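PDB 3L22: SusD superfamily protein from Bacteroides fragilis, which probably binds glycans at the outer membrane as a SusD-family lipoprotein, and also binds zinc ions. Local coordinates for residues N133-P138 / Y424-P429; V148-T153 / P164-K169; N160-R165 / N436-K441. All coordinates share one frame; numbering follows the deposited sequence. Where two conformers were deposited one is given.

Contact 1 of 3, residues N133-P138 / Y424-P429; sequences NLYPTP and YTWPIP
The backbones of L134 and W426 are joined by one hydrogen bond, W426 N to L134 O at 2.9 Å and nearly straight at 169°. Neither 133-138 nor 424-429 is helix or strand. Both are loops of the SusD fold. The first follows helix 113-131 of the N-terminal part, and the second leads into helix 430-435 near the C-terminus. Their meeting is buried. L134 lies alongside W426 and points the same way. Its CD2 sits over the centre of the six-membered ring, a CH-pi contact at 4.0 Å from CD2 to the centroid. Y135 starts away from the other loop, but with CG anti to the carbonyl carbon (chi1 -62°) its ring comes back to W426. The two rings form an offset edge-to-face pair, planes at 79°, with the indole edge toward the tyrosine face. The Y135 hydroxyl is hydrogen-bonded to N81 OD1 of helix 79-103, and N81 ND2 holds P427 O. W85 of that helix meets Y135 edge to face. T425 CG2 packs on the P136 carbonyl. At the far end the P138 ring crosses Y424 at about a right angle, and P138 CD meets the edge of the tyrosine ring at Y424 CE2, 3.6 Å away.

Contact 2 of 3, residues V148-T153 / P164-K169; sequences VPLRLT and PRSTVK
V148 and S166 are tied by a backbone hydrogen bond, S166 N to V148 O at 2.9 Å. The two segments belong to the long loop between helices 113-131 and 168-178. The loop folds back on itself here, just before the second helix, where T167 is the N-cap. The close-packed part is around V148, P149 and R165. P149 and R165 are the nearest backbone pair, with CA atoms 4.3 Å apart. P149 CA lies against P164 O, and R165 CB sits over the V148 backbone. V148 turns its own side chain away from 164-169, onto W85 and Y89 of helix 79-103 and I171 of helix 168-178. R165 NE is hydrogen-bonded to S147 O.

The looser side is bridged by water. One water accepts from L150 N at 3.0 Å, donates to P164 O at 2.7 Å and is hydrogen-bonded to S166 OG at 2.7 Å. S166 OG lies anti to the carbonyl carbon (chi1 -72°), which also brings it to L150 CB at 3.6 Å. The L150 side chain touches H174 and lies near a bound acetate, probably from the crystallisation liquor. One direct bond and one shared water therefore supply the polar links, through backbone groups and the S166 hydroxyl.

Contact 3 of 3, residues N160-R165 / N436-K441; sequences NNNMPR and NKDINK
The N436 side chain faces the backbone of M163, a selenomethionine, and grips it at two points. CG is anti to the backbone N (chi1 -177°), which carries the amide across to 160-165. N436 ND2 donates to M163 O at 2.7 Å, on a lone pair and in both the carbonyl plane and the amide plane. N436 OD1 accepts from M163 N at 2.9 Å, with the donor above the carbonyl plane, 45° out of it. D438 N reaches N436 OD1 from the opposite face, at 3.0 Å, so two backbone donors hold it. E432 also accepts from N436 ND2.

N162 makes another side-chain-to-backbone bond. Its OD1 accepts from K437 N at 2.8 Å, again with the donor above the carbonyl plane, and its side chain crosses that of K437 at a slant. The bond from D438 N makes an Asx turn at N436, set inside a type I beta turn from N436 to I439. A second type I turn runs from D438 to K441. These turns end the chain after helix 430-435 and lie on the surface against the 160-165 loop. D438 points toward that loop, with OD2 3.5 Å from N162 CB. Its OD1 forms a salt bridge with K441 NZ. R165 and I439 also cross at a slant. R165 CG meets I439 CD1 at 3.6 Å.

The three contacts lie on one side of the chain's centre. Contacts 1 and 3 each join the loop after helix 113-131 to the C-terminal region, and contact 2 is nested inside the loop closed by contact 1. Contacts 2 and 3 share P164 and R165, and their centres are about 10 Å apart. R151 of contact 2 also reaches contact 3, with R151 NH2 2.8 Å from N161 O, a probable hydrogen bond. I428 of contact 1 touches both neighbours: its CD1 packs on R165 NE at 3.6 Å. Zinc comes nearest at contact 2, about 5 Å from the L150 side chain, against about 8 Å from the Y424 side chain and about 11 Å from that of M163.

Contact 1 of 3, residues N133-P138 / Y424-P429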
loop_
_atom_site.group_PDB
_atom_site.type_symbol
_atom_site.label_atom_id
_atom_site.label_comp_id
_atom_site.label_asym_id
_atom_site.label_seq_id
_atom_site.Cartn_x
_atom_site.Cartn_y
_atom_site.Cartn_z
ATOM N N ASN A 133 -2.267 -1.215 -9.447
ATOM C CA ASN A 133 -1.178 -0.240 -9.407
ATOM C C ASN A 133 0.161 -0.793 -9.897
ATOM O O ASN A 133 1.214 -0.161 -9.663
ATOM C CB ASN A 133 -1.058 0.316 -7.987
ATOM C CG ASN A 133 -2.129 1.336 -7.675
ATOM O OD1 ASN A 133 -2.018 2.489 -8.110
ATOM N ND2 ASN A 133 -3.182 0.923 -6.947
ATOM N N LEU A 134 0.115 -1.905 -10.644
ATOM C CA LEU A 134 1.293 -2.495 -11.304
ATOM C C LEU A 134 1.096 -2.754 -12.808
ATOM O O LEU A 134 1.945 -2.370 -13.612
ATOM C CB LEU A 134 1.722 -3.784 -10.611
ATOM C CG LEU A 134 2.289 -3.586 -9.196
ATOM C CD1 LEU A 134 2.339 -4.924 -8.434
ATOM C CD2 LEU A 134 3.666 -2.881 -9.272
ATOM N N TYR A 135 -0.023 -3.362 -13.183
ATOM C CA TYR A 135 -0.227 -3.873 -14.536
ATOM C C TYR A 135 -0.835 -2.883 -15.559
ATOM O O TYR A 135 -0.370 -2.833 -16.664
ATOM C CB TYR A 135 -0.980 -5.209 -14.457
ATOM C CG TYR A 135 -0.148 -6.228 -13.691
ATOM C CD1 TYR A 135 0.918 -6.906 -14.316
ATOM C CD2 TYR A 135 -0.371 -6.473 -12.340
ATOM C CE1 TYR A 135 1.726 -7.818 -13.607
ATOM C CE2 TYR A 135 0.452 -7.372 -11.626
ATOM C CZ TYR A 135 1.477 -8.044 -12.257
ATOM O OH TYR A 135 2.239 -8.941 -11.542
ATOM N N PRO A 136 -1.826 -2.057 -15.173
ATOM C CA PRO A 136 -2.374 -1.195 -16.197
ATOM C C PRO A 136 -1.774 0.200 -16.186
ATOM O O PRO A 136 -1.315 0.675 -15.142
ATOM C CB PRO A 136 -3.836 -1.069 -15.787
ATOM C CG PRO A 136 -3.772 -1.073 -14.306
ATOM C CD PRO A 136 -2.677 -2.052 -13.971
ATOM N N THR A 137 -1.856 0.860 -17.334
ATOM C CA THR A 137 -1.729 2.298 -17.371
ATOM C C THR A 137 -2.722 2.884 -16.365
ATOM O O THR A 137 -3.857 2.396 -16.294
ATOM C CB THR A 137 -2.058 2.804 -18.778
ATOM O OG1 THR A 137 -1.138 2.214 -19.677
ATOM C CG2 THR A 137 -1.980 4.336 -18.899
ATOM N N PRO A 138 -2.322 3.920 -15.603
ATOM C CA PRO A 138 -3.227 4.474 -14.606
ATOM C C PRO A 138 -4.490 5.092 -15.192
ATOM O O PRO A 138 -4.522 5.579 -16.312
ATOM C CB PRO A 138 -2.376 5.555 -13.912
ATOM C CG PRO A 138 -1.355 5.921 -14.921
ATOM C CD PRO A 138 -1.018 4.607 -15.545
ATOM N N TYR A 424 6.624 1.600 -17.973
ATOM C CA TYR A 424 5.855 2.288 -16.948
ATOM C C TYR A 424 5.088 1.281 -16.077
ATOM O O TYR A 424 4.903 1.501 -14.860
ATOM C CB TYR A 424 4.860 3.258 -17.576
ATOM C CG TYR A 424 4.302 4.326 -16.639
ATOM C CD1 TYR A 424 5.096 5.362 -16.198
ATOM C CD2 TYR A 424 2.974 4.342 -16.267
ATOM C CE1 TYR A 424 4.604 6.356 -15.408
ATOM C CE2 TYR A 424 2.462 5.375 -15.453
ATOM C CZ TYR A 424 3.294 6.356 -15.011
ATOM O OH TYR A 424 2.819 7.380 -14.230
ATOM N N THR A 425 4.630 0.205 -16.713
ATOM C CA THR A 425 3.866 -0.825 -16.059
ATOM C C THR A 425 4.637 -2.148 -16.117
ATOM O O THR A 425 5.606 -2.291 -16.854
ATOM C CB THR A 425 2.528 -1.024 -16.752
ATOM O OG1 THR A 425 2.769 -1.486 -18.085
ATOM C CG2 THR A 425 1.693 0.281 -16.760
ATOM N N TRP A 426 4.186 -3.093 -15.302
ATOM C CA TRP A 426 4.651 -4.451 -15.349
ATOM C C TRP A 426 3.839 -5.194 -16.424
ATOM O O TRP A 426 2.642 -4.944 -16.567
ATOM C CB TRP A 426 4.405 -5.103 -13.990
ATOM C CG TRP A 426 5.408 -4.793 -12.930
ATOM C CD1 TRP A 426 6.392 -3.836 -12.951
ATOM C CD2 TRP A 426 5.547 -5.481 -11.696
ATOM N NE1 TRP A 426 7.130 -3.897 -11.791
ATOM C CE2 TRP A 426 6.638 -4.910 -11.012
ATOM C CE3 TRP A 426 4.876 -6.559 -11.112
ATOM C CZ2 TRP A 426 7.044 -5.352 -9.748
ATOM C CZ3 TRP A 426 5.298 -7.006 -9.830
ATOM C CH2 TRP A 426 6.360 -6.409 -9.186
ATOM N N PRO A 427 4.471 -6.084 -17.175
ATOM C CA PRO A 427 3.705 -6.869 -18.129
ATOM C C PRO A 427 3.059 -8.065 -17.424
ATOM O O PRO A 427 3.547 -8.515 -16.382
ATOM C CB PRO A 427 4.774 -7.337 -19.115
ATOM C CG PRO A 427 6.013 -7.518 -18.221
ATOM C CD PRO A 427 5.916 -6.394 -17.229
ATOM N N ILE A 428 1.971 -8.578 -17.996
ATOM C CA ILE A 428 1.334 -9.771 -17.495
ATOM C C ILE A 428 2.377 -10.901 -17.495
ATOM O O ILE A 428 3.014 -11.116 -18.509
ATOM C CB ILE A 428 0.113 -10.200 -18.345
ATOM C CG1 ILE A 428 -0.977 -9.106 -18.363
ATOM C CG2 ILE A 428 -0.433 -11.539 -17.807
ATOM C CD1 ILE A 428 -1.487 -8.651 -16.987
ATOM N N PRO A 429 2.577 -11.595 -16.340
ATOM C CA PRO A 429 3.715 -12.520 -16.255
ATOM C C PRO A 429 3.529 -13.813 -16.996
ATOM O O PRO A 429 2.404 -14.241 -17.217
ATOM C CB PRO A 429 3.832 -12.823 -14.748
ATOM C CG PRO A 429 2.445 -12.593 -14.248
ATOM C CD PRO A 429 1.973 -11.385 -15.021
#

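Contact 2 of 3, residues V148-T153 / P164-K169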
loop_
_atom_site.group_PDB
_atom_site.type_symbol
_atom_site.label_atom_id
_atom_site.label_comp_id
_atom_site.label_asym_id
_atom_site.label_seq_id
_atom_site.Cartn_x
_atom_site.Cartn_y
_atom_site.Cartn_z
ATOM N N VAL A 148 -6.191 -6.580 -15.272
ATOM C CA VAL A 148 -5.977 -7.971 -14.871
ATOM C C VAL A 148 -7.323 -8.720 -14.971
ATOM O O VAL A 148 -8.368 -8.085 -14.986
ATOM C CB VAL A 148 -5.396 -8.065 -13.446
ATOM C CG1 VAL A 148 -4.017 -7.327 -13.313
ATOM C CG2 VAL A 148 -6.395 -7.588 -12.382
ATOM N N PRO A 149 -7.306 -10.073 -15.057
ATOM C CA PRO A 149 -8.554 -10.844 -14.971
ATOM C C PRO A 149 -9.259 -10.669 -13.646
ATOM O O PRO A 149 -8.608 -10.762 -12.581
ATOM C CB PRO A 149 -8.084 -12.291 -15.099
ATOM C CG PRO A 149 -6.704 -12.182 -15.792
ATOM C CD PRO A 149 -6.137 -10.938 -15.290
ATOM N N LEU A 150 -10.569 -10.415 -13.715
ATOM C CA LEU A 150 -11.357 -10.183 -12.538
ATOM C C LEU A 150 -11.943 -11.543 -12.123
ATOM O O LEU A 150 -13.045 -11.899 -12.518
ATOM C CB LEU A 150 -12.445 -9.129 -12.813
ATOM C CG LEU A 150 -13.336 -8.688 -11.647
ATOM C CD1 LEU A 150 -12.534 -8.424 -10.354
ATOM C CD2 LEU A 150 -14.114 -7.433 -12.046
ATOM N N ARG A 151 -11.173 -12.303 -11.351
ATOM C CA ARG A 151 -11.583 -13.646 -10.907
ATOM C C ARG A 151 -12.339 -13.546 -9.579
ATOM O O ARG A 151 -11.767 -13.156 -8.560
ATOM C CB ARG A 151 -10.355 -14.548 -10.753
ATOM C CG ARG A 151 -9.459 -14.584 -12.001
ATOM C CD ARG A 151 -8.426 -15.675 -11.955
ATOM N NE ARG A 151 -7.633 -15.740 -13.180
ATOM C CZ ARG A 151 -8.005 -16.332 -14.308
ATOM N NH1 ARG A 151 -9.176 -16.966 -14.423
ATOM N NH2 ARG A 151 -7.165 -16.314 -15.338
ATOM N N LEU A 152 -13.623 -13.902 -9.608
ATOM C CA LEU A 152 -14.497 -13.776 -8.456
ATOM C C LEU A 152 -15.215 -15.064 -8.042
ATOM O O LEU A 152 -15.951 -15.054 -7.078
ATOM C CB LEU A 152 -15.503 -12.639 -8.695
ATOM C CG LEU A 152 -14.906 -11.244 -8.889
ATOM C CD1 LEU A 152 -16.026 -10.246 -9.321
ATOM C CD2 LEU A 152 -14.174 -10.742 -7.635
ATOM N N THR A 153 -14.972 -16.177 -8.709
ATOM C CA THR A 153 -15.625 -17.439 -8.368
ATOM C C THR A 153 -14.662 -18.335 -7.608
ATOM O O THR A 153 -13.457 -18.245 -7.797
ATOM C CB THR A 153 -16.065 -18.174 -9.622
ATOM O OG1 THR A 153 -14.926 -18.316 -10.476
ATOM C CG2 THR A 153 -17.175 -17.387 -10.381
ATOM N N PRO A 164 -10.377 -12.776 -20.181
ATOM C CA PRO A 164 -9.760 -11.530 -20.560
ATOM C C PRO A 164 -9.499 -10.638 -19.367
ATOM O O PRO A 164 -10.071 -10.829 -18.281
ATOM C CB PRO A 164 -10.791 -10.865 -21.488
ATOM C CG PRO A 164 -11.933 -11.770 -21.588
ATOM C CD PRO A 164 -11.789 -12.847 -20.590
ATOM N N ARG A 165 -8.626 -9.657 -19.606
ATOM C CA ARG A 165 -8.296 -8.647 -18.624
ATOM C C ARG A 165 -9.454 -7.647 -18.560
ATOM O O ARG A 165 -9.988 -7.275 -19.589
ATOM C CB ARG A 165 -6.995 -7.936 -19.018
ATOM C CG ARG A 165 -5.792 -8.879 -19.217
ATOM C CD ARG A 165 -4.638 -8.201 -19.970
ATOM N NE ARG A 165 -4.006 -7.184 -19.125
ATOM C CZ ARG A 165 -3.044 -6.346 -19.514
ATOM N NH1 ARG A 165 -2.582 -6.419 -20.756
ATOM N NH2 ARG A 165 -2.543 -5.442 -18.642
ATOM N N SER A 166 -9.848 -7.249 -17.349
ATOM C CA SER A 166 -10.730 -6.108 -17.158
ATOM C C SER A 166 -9.918 -4.829 -17.226
ATOM O O SER A 166 -8.686 -4.873 -17.129
ATOM C CB SER A 166 -11.413 -6.205 -15.804
ATOM O OG SER A 166 -12.373 -7.239 -15.853
ATOM N N THR A 167 -10.601 -3.695 -17.388
ATOM C CA THR A 167 -9.927 -2.407 -17.462
ATOM C C THR A 167 -9.545 -1.889 -16.047
ATOM O O THR A 167 -10.112 -2.327 -15.057
ATOM C CB THR A 167 -10.775 -1.362 -18.170
ATOM O OG1 THR A 167 -11.894 -1.028 -17.354
ATOM C CG2 THR A 167 -11.270 -1.841 -19.605
ATOM N N VAL A 168 -8.601 -0.956 -15.977
ATOM C CA VAL A 168 -8.251 -0.267 -14.733
ATOM C C VAL A 168 -9.511 0.328 -14.063
ATOM O O VAL A 168 -9.691 0.170 -12.847
ATOM C CB VAL A 168 -7.100 0.740 -14.936
ATOM C CG1 VAL A 168 -7.478 1.902 -15.928
ATOM C CG2 VAL A 168 -6.555 1.297 -13.587
ATOM N N LYS A 169 -10.414 0.926 -14.850
ATOM C CA LYS A 169 -11.679 1.430 -14.313
ATOM C C LYS A 169 -12.536 0.274 -13.752
ATOM O O LYS A 169 -13.109 0.380 -12.659
ATOM C CB LYS A 169 -12.467 2.212 -15.381
ATOM C CG LYS A 169 -13.950 2.594 -15.032
ATOM C CD LYS A 169 -14.615 3.409 -16.185
ATOM C CE LYS A 169 -16.025 3.999 -15.878
ATOM N NZ LYS A 169 -17.211 3.016 -15.874
HETATM O O HOH W 1 -11.783 -9.858 -16.373
#

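Contact 3 of 3, residues N160-R165 / N436-K441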
loop_
_atom_site.group_PDB
_atom_site.type_symbol
_atom_site.label_atom_id
_atom_site.label_comp_id
_atom_site.label_asym_id
_atom_site.label_seq_id
_atom_site.Cartn_x
_atom_site.Cartn_y
_atom_site.Cartn_z
ATOM N N ASN A 160 -11.391 -22.895 -15.538
ATOM C CA ASN A 160 -11.642 -21.468 -15.882
ATOM C C ASN A 160 -10.443 -20.528 -15.943
ATOM O O ASN A 160 -10.587 -19.324 -15.695
ATOM C CB ASN A 160 -12.683 -20.886 -14.908
ATOM C CG ASN A 160 -14.043 -21.564 -15.051
ATOM O OD1 ASN A 160 -14.553 -22.190 -14.113
ATOM N ND2 ASN A 160 -14.615 -21.472 -16.246
ATOM N N ASN A 161 -9.281 -21.038 -16.328
ATOM C CA ASN A 161 -8.111 -20.169 -16.503
ATOM C C ASN A 161 -8.240 -19.125 -17.622
ATOM O O ASN A 161 -7.650 -18.038 -17.523
ATOM C CB ASN A 161 -6.845 -21.001 -16.749
ATOM C CG ASN A 161 -6.418 -21.830 -15.530
ATOM O OD1 ASN A 161 -6.708 -21.494 -14.378
ATOM N ND2 ASN A 161 -5.703 -22.916 -15.796
ATOM N N ASN A 162 -8.994 -19.440 -18.678
ATOM C CA ASN A 162 -9.149 -18.498 -19.782
ATOM C C ASN A 162 -10.091 -17.351 -19.401
ATOM O O ASN A 162 -11.258 -17.570 -19.105
ATOM C CB ASN A 162 -9.624 -19.196 -21.054
ATOM C CG ASN A 162 -8.632 -20.235 -21.567
ATOM O OD1 ASN A 162 -7.431 -20.178 -21.317
ATOM N ND2 ASN A 162 -9.145 -21.187 -22.309
HETATM N N MSE A 163 -9.558 -16.132 -19.377
HETATM C CA MSE A 163 -10.336 -14.949 -19.032
HETATM C C MSE A 163 -9.635 -13.677 -19.511
HETATM O O MSE A 163 -8.442 -13.493 -19.245
HETATM C CB MSE A 163 -10.549 -14.835 -17.519
HETATM C CG MSE A 163 -11.629 -13.850 -17.165
HETATM SE SE MSE A 163 -11.866 -13.685 -15.269
HETATM C CE MSE A 163 -12.854 -15.324 -14.935
ATOM N N PRO A 164 -10.377 -12.776 -20.181
ATOM C CA PRO A 164 -9.760 -11.530 -20.560
ATOM C C PRO A 164 -9.499 -10.638 -19.367
ATOM O O PRO A 164 -10.071 -10.829 -18.281
ATOM C CB PRO A 164 -10.791 -10.865 -21.488
ATOM C CG PRO A 164 -11.933 -11.770 -21.588
ATOM C CD PRO A 164 -11.789 -12.847 -20.590
ATOM N N ARG A 165 -8.626 -9.657 -19.606
ATOM C CA ARG A 165 -8.296 -8.647 -18.624
ATOM C C ARG A 165 -9.454 -7.647 -18.560
ATOM O O ARG A 165 -9.988 -7.275 -19.589
ATOM C CB ARG A 165 -6.995 -7.936 -19.018
ATOM C CG ARG A 165 -5.792 -8.879 -19.217
ATOM C CD ARG A 165 -4.638 -8.201 -19.970
ATOM N NE ARG A 165 -4.006 -7.184 -19.125
ATOM C CZ ARG A 165 -3.044 -6.346 -19.514
ATOM N NH1 ARG A 165 -2.582 -6.419 -20.756
ATOM N NH2 ARG A 165 -2.543 -5.442 -18.642
ATOM N N ASN A 436 -3.574 -18.846 -19.480
ATOM C CA ASN A 436 -4.734 -18.048 -19.875
ATOM C C ASN A 436 -4.672 -17.696 -21.369
ATOM O O ASN A 436 -4.007 -16.742 -21.763
ATOM C CB ASN A 436 -4.801 -16.799 -18.986
ATOM C CG ASN A 436 -6.026 -15.918 -19.262
ATOM O OD1 ASN A 436 -6.768 -16.133 -20.235
ATOM N ND2 ASN A 436 -6.250 -14.908 -18.383
ATOM N N LYS A 437 -5.401 -18.436 -22.198
ATOM C CA LYS A 437 -5.363 -18.197 -23.651
ATOM C C LYS A 437 -6.129 -16.978 -24.073
ATOM O O LYS A 437 -5.953 -16.554 -25.204
ATOM C CB LYS A 437 -5.923 -19.379 -24.460
ATOM C CG LYS A 437 -5.402 -20.764 -24.057
ATOM C CD LYS A 437 -3.861 -20.802 -23.909
ATOM C CE LYS A 437 -3.364 -22.203 -23.471
ATOM N NZ LYS A 437 -2.076 -22.536 -24.148
ATOM N N ASP A 438 -6.990 -16.440 -23.208
ATOM C CA ASP A 438 -7.762 -15.235 -23.518
ATOM C C ASP A 438 -7.157 -13.972 -22.923
ATOM O O ASP A 438 -7.810 -12.935 -22.918
ATOM C CB ASP A 438 -9.212 -15.362 -23.021
ATOM C CG ASP A 438 -9.981 -16.482 -23.698
ATOM O OD1 ASP A 438 -9.516 -17.018 -24.727
ATOM O OD2 ASP A 438 -11.073 -16.833 -23.184
ATOM N N ILE A 439 -5.906 -14.027 -22.470
ATOM C CA ILE A 439 -5.317 -12.907 -21.736
ATOM C C ILE A 439 -5.319 -11.640 -22.595
ATOM O O ILE A 439 -5.538 -10.544 -22.087
ATOM C CB ILE A 439 -3.877 -13.242 -21.222
ATOM C CG1 ILE A 439 -3.390 -12.222 -20.176
ATOM C CG2 ILE A 439 -2.888 -13.336 -22.389
ATOM C CD1 ILE A 439 -4.256 -12.115 -18.940
ATOM N N ASN A 440 -5.114 -11.800 -23.899
ATOM C CA ASN A 440 -5.105 -10.654 -24.804
ATOM C C ASN A 440 -6.427 -10.389 -25.529
ATOM O O ASN A 440 -6.447 -9.572 -26.439
ATOM C CB ASN A 440 -3.938 -10.786 -25.807
ATOM C CG ASN A 440 -2.589 -10.789 -25.114
ATOM O OD1 ASN A 440 -2.347 -9.986 -24.193
ATOM N ND2 ASN A 440 -1.715 -11.708 -25.515
ATOM N N LYS A 441 -7.522 -11.042 -25.133
ATOM C CA LYS A 441 -8.815 -10.846 -25.818
ATOM C C LYS A 441 -9.619 -9.678 -25.229
ATOM O O LYS A 441 -9.139 -8.901 -24.390
ATOM C CB LYS A 441 -9.618 -12.162 -25.886
ATOM C CG LYS A 441 -9.256 -12.941 -27.142
ATOM C CD LYS A 441 -9.603 -14.416 -27.080
ATOM C CE LYS A 441 -8.884 -15.190 -28.184
ATOM N NZ LYS A 441 -8.913 -16.638 -27.863
ATOM O OXT LYS A 441 -10.759 -9.427 -25.627
HETATM O O HOH W 2 -7.476 -9.005 -22.275
HETATM O O HOH W 3 -9.775 -6.882 -22.338
#